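Local coordinates for protein ionotropic glutamate receptor bacterial homologue (PDB 2PYY) that binds L-glutamate in the cleft of its ligand-binding core and probably couples that binding to the gating of a glutamate receptor ion channel, at residues B[28-33]-B[205-210]. Sequence-based numbering, arbitrary orientation.
Sequences IDLWRS and LNLKEN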
loop_
_atom_site.group_PDB
_atom_site.type_symbol
_atom_site.label_atom_id
_atom_site.label_comp_id
_atom_site.label_asym_id
_atom_site.label_seq_id
_atom_site.Cartn_x
_atom_site.Cartn_y
_atom_site.Cartn_z
ATOM N N ILE B 28 -10.398 -16.906 7.840
ATOM C CA ILE B 28 -11.076 -17.419 9.025
ATOM C C ILE B 28 -10.370 -18.718 9.476
ATOM O O ILE B 28 -10.059 -18.892 10.658
ATOM C CB ILE B 28 -12.599 -17.700 8.733
ATOM C CG1 ILE B 28 -13.315 -16.382 8.416
ATOM C CG2 ILE B 28 -13.289 -18.307 9.965
ATOM C CD1 ILE B 28 -13.191 -15.337 9.526
ATOM N N ASP B 29 -10.104 -19.629 8.541
ATOM C CA ASP B 29 -9.423 -20.891 8.895
ATOM C C ASP B 29 -7.979 -20.682 9.341
ATOM O O ASP B 29 -7.498 -21.326 10.277
ATOM C CB ASP B 29 -9.422 -21.878 7.719
ATOM C CG ASP B 29 -10.814 -22.372 7.373
ATOM O OD1 ASP B 29 -11.717 -22.241 8.225
ATOM O OD2 ASP B 29 -10.998 -22.899 6.261
ATOM N N LEU B 30 -7.276 -19.782 8.662
ATOM C CA LEU B 30 -5.889 -19.514 9.026
ATOM C C LEU B 30 -5.807 -18.918 10.433
ATOM O O LEU B 30 -5.001 -19.357 11.251
ATOM C CB LEU B 30 -5.232 -18.566 8.017
ATOM C CG LEU B 30 -3.751 -18.282 8.258
ATOM C CD1 LEU B 30 -2.973 -19.573 8.133
ATOM C CD2 LEU B 30 -3.249 -17.256 7.255
ATOM N N TRP B 31 -6.626 -17.915 10.726
ATOM C CA TRP B 31 -6.576 -17.330 12.058
ATOM C C TRP B 31 -6.922 -18.365 13.147
ATOM O O TRP B 31 -6.272 -18.421 14.186
ATOM C CB TRP B 31 -7.520 -16.134 12.162
ATOM C CG TRP B 31 -7.621 -15.649 13.564
ATOM C CD1 TRP B 31 -8.700 -15.759 14.394
ATOM C CD2 TRP B 31 -6.561 -15.095 14.349
ATOM N NE1 TRP B 31 -8.375 -15.313 15.649
ATOM C CE2 TRP B 31 -7.072 -14.892 15.646
ATOM C CE3 TRP B 31 -5.230 -14.738 14.080
ATOM C CZ2 TRP B 31 -6.298 -14.370 16.680
ATOM C CZ3 TRP B 31 -4.457 -14.215 15.118
ATOM C CH2 TRP B 31 -5.002 -14.031 16.398
ATOM N N ARG B 32 -7.949 -19.172 12.908
ATOM C CA ARG B 32 -8.348 -20.189 13.877
ATOM C C ARG B 32 -7.178 -21.116 14.207
ATOM O O ARG B 32 -6.963 -21.447 15.365
ATOM C CB ARG B 32 -9.516 -21.008 13.332
ATOM C CG ARG B 32 -10.012 -22.106 14.266
ATOM C CD ARG B 32 -10.922 -23.093 13.541
ATOM N NE ARG B 32 -12.175 -22.472 13.088
ATOM C CZ ARG B 32 -12.587 -22.465 11.824
ATOM N NH1 ARG B 32 -11.843 -23.043 10.886
ATOM N NH2 ARG B 32 -13.744 -21.897 11.504
ATOM N N SER B 33 -6.411 -21.521 13.194
ATOM C CA SER B 33 -5.265 -22.410 13.414
ATOM C C SER B 33 -4.168 -21.731 14.213
ATOM O O SER B 33 -3.572 -22.318 15.117
ATOM C CB SER B 33 -4.668 -22.881 12.084
ATOM O OG SER B 33 -5.647 -23.485 11.269
ATOM N N LEU B 205 4.604 -19.490 10.855
ATOM C CA LEU B 205 5.782 -20.172 10.328
ATOM C C LEU B 205 5.649 -21.685 10.551
ATOM O O LEU B 205 5.896 -22.464 9.639
ATOM C CB LEU B 205 7.067 -19.625 10.988
ATOM C CG LEU B 205 7.434 -18.177 10.618
ATOM C CD1 LEU B 205 8.579 -17.685 11.482
ATOM C CD2 LEU B 205 7.790 -18.109 9.135
ATOM N N ASN B 206 5.246 -22.108 11.748
ATOM C CA ASN B 206 5.101 -23.542 11.984
ATOM C C ASN B 206 3.998 -24.130 11.113
ATOM O O ASN B 206 4.141 -25.237 10.598
ATOM C CB ASN B 206 4.818 -23.836 13.455
ATOM C CG ASN B 206 6.026 -23.568 14.340
ATOM O OD1 ASN B 206 7.176 -23.793 13.930
ATOM N ND2 ASN B 206 5.779 -23.102 15.558
ATOM N N LEU B 207 2.908 -23.382 10.942
ATOM C CA LEU B 207 1.797 -23.833 10.113
ATOM C C LEU B 207 2.265 -24.054 8.676
ATOM O O LEU B 207 1.791 -24.956 7.990
ATOM C CB LEU B 207 0.651 -22.810 10.139
ATOM C CG LEU B 207 -0.179 -22.726 11.423
ATOM C CD1 LEU B 207 -1.275 -21.674 11.263
ATOM C CD2 LEU B 207 -0.809 -24.092 11.715
ATOM N N LYS B 208 3.195 -23.228 8.212
ATOM C CA LYS B 208 3.713 -23.384 6.865
ATOM C C LYS B 208 4.655 -24.585 6.818
ATOM O O LYS B 208 4.603 -25.377 5.883
ATOM C CB LYS B 208 4.463 -22.125 6.432
ATOM C CG LYS B 208 3.565 -20.930 6.099
ATOM C CD LYS B 208 4.374 -19.648 6.085
ATOM C CE LYS B 208 3.573 -18.473 5.560
ATOM N NZ LYS B 208 3.307 -18.574 4.095
ATOM N N GLU B 209 5.512 -24.714 7.827
ATOM C CA GLU B 209 6.463 -25.815 7.883
ATOM C C GLU B 209 5.833 -27.214 8.017
ATOM O O GLU B 209 6.353 -28.171 7.448
ATOM C CB GLU B 209 7.480 -25.561 9.008
ATOM C CG GLU B 209 8.500 -24.465 8.666
ATOM C CD GLU B 209 9.234 -23.895 9.883
ATOM O OE1 GLU B 209 9.520 -24.663 10.829
ATOM O OE2 GLU B 209 9.545 -22.677 9.887
ATOM N N ASN B 210 4.720 -27.347 8.737
ATOM C CA ASN B 210 4.099 -28.664 8.875
ATOM C C ASN B 210 3.079 -28.984 7.787
ATOM O O ASN B 210 2.439 -30.032 7.821
ATOM C CB ASN B 210 3.440 -28.833 10.248
ATOM C CG ASN B 210 2.310 -27.856 10.484
ATOM O OD1 ASN B 210 1.564 -27.504 9.572
ATOM N ND2 ASN B 210 2.168 -27.429 11.723
#
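Leu207 reaches from helix 197-209 to the flank of helix 26-38, and its isobutyl end is all that segment 205-210 contributes to this small apolar contact. CD1 does most of the touching: it lies 3.7 Å from Ser33 CB, while the other branch, CD2, is 4.1 Å from that same carbon. The fork thus straddles the beta carbon of a small residue, whose short side chain lets a leucine come close to the helix backbone. Leu30, nearly one turn earlier, adds a methyl-to-methyl contact, its CD1 4.1 Å from Leu207 CD1. Its CB does not point at the other helix; with CG anti to the backbone N (chi1 -177°), the branched end swings nearer, and the two leucines meet at a slant.

Ser33 OG, beside its backbone N (chi1 -55°), turns back along its own helix to 3.0 Å from Asp29 O, while CB points toward Leu207. On another side of the helix, Arg32 NH1 forms a salt bridge of 2.8 Å with Asp29 OD1, approaching from above the carboxylate plane; Asp29 OD2 has a salt bridge to Lys219 and a hydrogen bond from Trp220 NE1.

This is helix-to-helix packing in a family 3 solute-binding fold, joining an early helix to a late one. Helix 212-220 adds Leu216 against Leu30 and Ser33; Trp31 packs instead on strand 64-66, so helix 26-38 lies between the parallel sheet and the C-terminal helices.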